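Local structure of hypothetical protein Atu2144 (Agrobacterium tumefaciens, 2ODF) at residues A[154-159]-A[165-170]; A[198-201]-A[205-208]. The protein is of unknown function but probably acts as a hydrolase, being a member of the N-formylglutamate amidohydrolase family. All coordinates share one frame; numbering follows the deposited sequence.

Contact 1 closes before contact 2 opens along the chain, their centres lie about 12 Å apart, and both belong to the N-formylglutamate amidohydrolase-like part of the chain. Contact 1 joins the ends of strands 149-156 and 169-172 of the mixed sheet; contact 2 folds the loop between strand 194-196, at the sheet margin, and helix 208-213. Both lean on strand 220-227. They also touch directly: the Pro199 ring lies on Phe156, CG to CG 3.7 Å, Val167 CG1 is 3.6 Å from Asp198 OD1, and Arg165 NH1 makes a weak hydrogen bond to Tyr200 OH at 3.3 Å. The hairpin base and the later loop thus pack directly against each other beside strand 220-227.

Contact 1 (A[154-159]-A[165-170]); sequences HSFTPV and REVEIG
At the base of the small beta-hairpin formed by strands 159-160 and 163-164, Arg165 turns back onto Thr157 and Phe156. The backbone closes this base with Arg165 N to Pro158 O at 2.9 Å. The side chain of the same arginine, bent at chi3 (-76°), curls round to a second carbonyl: Arg165 NH2 donates to Thr157 O at 2.9 Å, in the carbonyl plane and on a lone pair, while Arg165 NE adds a weak bond of 3.3 Å to Thr157 O. Both donors lie on one edge of the guanidinium, so the fork takes the carbonyl oxygen edge-on, close to the guanidinium plane, and limits the group's rotation. Thr157 CG2 rests 3.4 Å from Arg165 NH2. The Phe156 ring stands almost perpendicular to the guanidinium, the planes 85° apart, with NH2 approaching near the ring edge; this is no cation-pi stack. With chi1 at 63°, the ring reaches over to residues 167-168, where Val167 O sits in the ring plane 3.3 Å from Phe156 CZ. That oxygen is buried without a hydrogen-bonding partner, so the positive rim of the ring may ease its burial. Val167 CG1 packs on the same ring corner. Glu168 instead directs OE1 to Thr193 N, beside strand 194-196. Between strands 149-156 and 169-172 runs strand 220-227: Phe156 pairs through its backbone with Ile226, and Arg227 NH1 bonds to Arg165 O, tying the hairpin base to the central sheet.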
loop_
_atom_site.group_PDB
_atom_site.type_symbol
_atom_site.label_atom_id
_atom_site.label_comp_id
_atom_site.label_asym_id
_atom_site.label_seq_id
_atom_site.Cartn_x
_atom_site.Cartn_y
_atom_site.Cartn_z
ATOM N N HIS A 154 0.168 19.960 -11.751
ATOM C CA HIS A 154 0.638 20.390 -10.445
ATOM C C HIS A 154 0.809 21.919 -10.428
ATOM O O HIS A 154 0.979 22.554 -11.490
ATOM C CB HIS A 154 2.003 19.777 -10.125
ATOM C CG HIS A 154 1.958 18.322 -9.769
ATOM N ND1 HIS A 154 1.657 17.336 -10.686
ATOM C CD2 HIS A 154 2.169 17.691 -8.590
ATOM C CE1 HIS A 154 1.711 16.157 -10.086
ATOM N NE2 HIS A 154 2.003 16.348 -8.812
ATOM N N SER A 155 0.793 22.497 -9.230
ATOM C CA SER A 155 1.244 23.875 -9.041
ATOM C C SER A 155 2.275 23.930 -7.945
ATOM O O SER A 155 2.385 23.011 -7.091
ATOM C CB SER A 155 0.075 24.877 -8.782
ATOM O OG SER A 155 -0.516 24.747 -7.497
ATOM N N PHE A 156 3.062 24.999 -7.988
ATOM C CA PHE A 156 4.144 25.194 -7.061
ATOM C C PHE A 156 4.167 26.619 -6.559
ATOM O O PHE A 156 3.698 27.553 -7.207
ATOM C CB PHE A 156 5.510 24.771 -7.643
ATOM C CG PHE A 156 5.961 25.574 -8.848
ATOM C CD1 PHE A 156 5.559 25.223 -10.127
ATOM C CD2 PHE A 156 6.831 26.654 -8.698
ATOM C CE1 PHE A 156 5.998 25.962 -11.257
ATOM C CE2 PHE A 156 7.268 27.399 -9.830
ATOM C CZ PHE A 156 6.857 27.015 -11.102
ATOM N N THR A 157 4.688 26.748 -5.355
ATOM C CA THR A 157 4.726 28.005 -4.634
ATOM C C THR A 157 5.828 28.930 -5.208
ATOM O O THR A 157 6.912 28.479 -5.558
ATOM C CB THR A 157 4.921 27.688 -3.140
ATOM O OG1 THR A 157 4.448 28.775 -2.347
ATOM C CG2 THR A 157 6.356 27.391 -2.851
ATOM N N PRO A 158 5.532 30.234 -5.357
ATOM C CA PRO A 158 6.546 31.139 -5.920
ATOM C C PRO A 158 7.814 31.345 -5.080
ATOM O O PRO A 158 8.858 31.598 -5.646
ATOM C CB PRO A 158 5.809 32.475 -6.064
ATOM C CG PRO A 158 4.378 32.197 -5.879
ATOM C CD PRO A 158 4.245 30.915 -5.106
ATOM N N VAL A 159 7.717 31.283 -3.753
ATOM C CA VAL A 159 8.906 31.400 -2.890
ATOM C C VAL A 159 9.189 30.054 -2.217
ATOM O O VAL A 159 8.305 29.490 -1.560
ATOM C CB VAL A 159 8.726 32.490 -1.806
ATOM C CG1 VAL A 159 9.903 32.468 -0.820
ATOM C CG2 VAL A 159 8.553 33.873 -2.445
ATOM N N ARG A 165 11.190 31.904 -7.313
ATOM C CA ARG A 165 11.319 31.068 -8.492
ATOM C C ARG A 165 10.838 31.806 -9.730
ATOM O O ARG A 165 9.678 32.166 -9.850
ATOM C CB ARG A 165 10.614 29.718 -8.253
ATOM C CG ARG A 165 11.349 28.988 -7.107
ATOM C CD ARG A 165 11.124 27.497 -6.945
ATOM N NE ARG A 165 9.851 27.200 -6.351
ATOM C CZ ARG A 165 9.527 26.075 -5.711
ATOM N NH1 ARG A 165 10.384 25.069 -5.543
ATOM N NH2 ARG A 165 8.297 25.973 -5.252
ATOM N N GLU A 166 11.764 32.092 -10.630
ATOM C CA GLU A 166 11.407 32.809 -11.842
ATOM C C GLU A 166 10.776 31.852 -12.884
ATOM O O GLU A 166 10.104 32.311 -13.815
ATOM C CB GLU A 166 12.619 33.572 -12.402
ATOM C CG GLU A 166 13.060 34.768 -11.499
ATOM C CD GLU A 166 14.422 35.337 -11.888
ATOM O OE1 GLU A 166 14.756 35.368 -13.098
ATOM O OE2 GLU A 166 15.179 35.737 -10.977
ATOM N N VAL A 167 10.951 30.535 -12.704
ATOM C CA VAL A 167 10.294 29.550 -13.594
ATOM C C VAL A 167 8.788 29.646 -13.419
ATOM O O VAL A 167 8.281 29.795 -12.288
ATOM C CB VAL A 167 10.790 28.076 -13.411
ATOM C CG1 VAL A 167 10.607 27.569 -11.945
ATOM C CG2 VAL A 167 10.110 27.150 -14.411
ATOM N N GLU A 168 8.078 29.622 -14.550
ATOM C CA GLU A 168 6.639 29.836 -14.548
ATOM C C GLU A 168 5.900 28.538 -14.860
ATOM O O GLU A 168 4.938 28.206 -14.199
ATOM C CB GLU A 168 6.249 30.965 -15.509
ATOM C CG GLU A 168 6.592 32.313 -14.929
ATOM C CD GLU A 168 6.383 33.482 -15.920
ATOM O OE1 GLU A 168 6.682 33.317 -17.106
ATOM O OE2 GLU A 168 5.935 34.566 -15.464
ATOM N N ILE A 169 6.401 27.826 -15.859
ATOM C CA ILE A 169 5.915 26.521 -16.241
ATOM C C ILE A 169 7.119 25.588 -16.250
ATOM O O ILE A 169 8.077 25.811 -16.990
ATOM C CB ILE A 169 5.289 26.523 -17.652
ATOM C CG1 ILE A 169 4.152 27.520 -17.757
ATOM C CG2 ILE A 169 4.792 25.095 -18.059
ATOM C CD1 ILE A 169 2.843 27.090 -17.112
ATOM N N GLY A 170 7.043 24.509 -15.458
ATOM C CA GLY A 170 7.967 23.401 -15.580
ATOM C C GLY A 170 7.388 22.255 -16.396
ATOM O O GLY A 170 6.215 21.881 -16.225
#

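Contact 2 (A[198-201]-A[205-208]); sequences DPYG and GVTH
Gly201 and Val206 bring their CA atoms to 6.3 Å where the loop between strand 194-196 and helix 208-213 doubles back on itself. Neither segment is regular: a cis peptide bond precedes Pro199, Gly201 is extended, and Gly205 takes a positive phi of 76°, a conformation that suits glycine, before the chain enters the helix. The main chains do not pair, since Gly201 O stays 3.9 Å from Gly205 N. Val206 fills the interval. Val206 CG2, placed between its own backbone N and carbonyl carbon, reaches Gly201 O at 3.2 Å, a tight methyl-to-carbonyl approach, and also Tyr200 CB at 3.7 Å. CG1 of Val206 meets the same Tyr200 CB at 4.0 Å, so both branches bear on this one methylene. The phenol takes little part: CG of Tyr200 is anti to the carbonyl carbon (chi1 -57°), which carries the ring off toward Glu225 on strand 220-227. Thr207 CG2 lies only at the margin, 4.5 Å from Gly201 C. Thr207 occupies the N-cap position of helix 208-213 but makes no capping bond; its OG1 bonds to Asp174 OD2 instead. Asp204 OD2 receives Gly201 N within the loop, Asn90 ND2 binds Val206 O, and His208 ND1 bonds to Glu116 OE1 of the second subunit. Chemically, then, the two segments meet through van der Waals contact centred on one valine, while hydrogen bonds to residues outside them help to fix the loop and lead it into the helix.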
loop_
_atom_site.group_PDB
_atom_site.type_symbol
_atom_site.label_atom_id
_atom_site.label_comp_id
_atom_site.label_asym_id
_atom_site.label_seq_id
_atom_site.Cartn_x
_atom_site.Cartn_y
_atom_site.Cartn_z
ATOM N N ASP A 198 12.126 21.693 -13.754
ATOM C CA ASP A 198 12.363 22.849 -12.929
ATOM C C ASP A 198 10.969 23.349 -12.604
ATOM O O ASP A 198 10.221 23.638 -13.523
ATOM C CB ASP A 198 13.115 23.877 -13.783
ATOM C CG ASP A 198 13.734 25.010 -12.988
ATOM O OD1 ASP A 198 13.381 25.246 -11.819
ATOM O OD2 ASP A 198 14.560 25.712 -13.593
ATOM N N PRO A 199 10.619 23.498 -11.306
ATOM C CA PRO A 199 11.450 23.522 -10.100
ATOM C C PRO A 199 11.833 22.177 -9.504
ATOM O O PRO A 199 12.606 22.132 -8.541
ATOM C CB PRO A 199 10.579 24.301 -9.112
ATOM C CG PRO A 199 9.202 23.901 -9.488
ATOM C CD PRO A 199 9.199 23.720 -10.971
ATOM N N TYR A 200 11.266 21.104 -10.039
ATOM C CA TYR A 200 11.597 19.782 -9.577
ATOM C C TYR A 200 11.763 18.872 -10.775
ATOM O O TYR A 200 11.260 19.159 -11.850
ATOM C CB TYR A 200 10.483 19.230 -8.671
ATOM C CG TYR A 200 10.157 20.080 -7.469
ATOM C CD1 TYR A 200 11.062 20.215 -6.411
ATOM C CD2 TYR A 200 8.925 20.716 -7.361
ATOM C CE1 TYR A 200 10.749 21.000 -5.298
ATOM C CE2 TYR A 200 8.606 21.492 -6.253
ATOM C CZ TYR A 200 9.522 21.630 -5.229
ATOM O OH TYR A 200 9.191 22.385 -4.125
ATOM N N GLY A 201 12.479 17.773 -10.564
ATOM C CA GLY A 201 12.644 16.728 -11.568
ATOM C C GLY A 201 12.649 15.352 -10.914
ATOM O O GLY A 201 12.432 15.229 -9.691
ATOM N N GLY A 205 12.145 12.919 -6.595
ATOM C CA GLY A 205 11.091 11.962 -6.274
ATOM C C GLY A 205 9.702 12.433 -6.696
ATOM O O GLY A 205 8.693 11.936 -6.207
ATOM N N VAL A 206 9.614 13.359 -7.645
ATOM C CA VAL A 206 8.300 13.864 -8.025
ATOM C C VAL A 206 7.713 13.201 -9.282
ATOM O O VAL A 206 6.648 13.604 -9.710
ATOM C CB VAL A 206 8.336 15.403 -8.233
ATOM C CG1 VAL A 206 8.677 16.087 -6.928
ATOM C CG2 VAL A 206 9.329 15.796 -9.353
ATOM N N THR A 207 8.384 12.205 -9.859
ATOM C CA THR A 207 7.838 11.524 -11.045
ATOM C C THR A 207 7.259 10.131 -10.735
ATOM O O THR A 207 7.126 9.305 -11.625
ATOM C CB THR A 207 8.865 11.420 -12.185
ATOM O OG1 THR A 207 9.963 10.604 -11.758
ATOM C CG2 THR A 207 9.343 12.813 -12.573
ATOM N N HIS A 208 6.848 9.894 -9.483
ATOM C CA HIS A 208 6.280 8.582 -9.090
ATOM C C HIS A 208 5.128 8.142 -9.962
ATOM O O HIS A 208 5.118 7.030 -10.506
ATOM C CB HIS A 208 5.825 8.652 -7.615
ATOM C CG HIS A 208 5.346 7.348 -7.067
ATOM N ND1 HIS A 208 6.055 6.176 -7.206
ATOM C CD2 HIS A 208 4.219 7.031 -6.393
ATOM C CE1 HIS A 208 5.387 5.196 -6.615
ATOM N NE2 HIS A 208 4.280 5.699 -6.098
#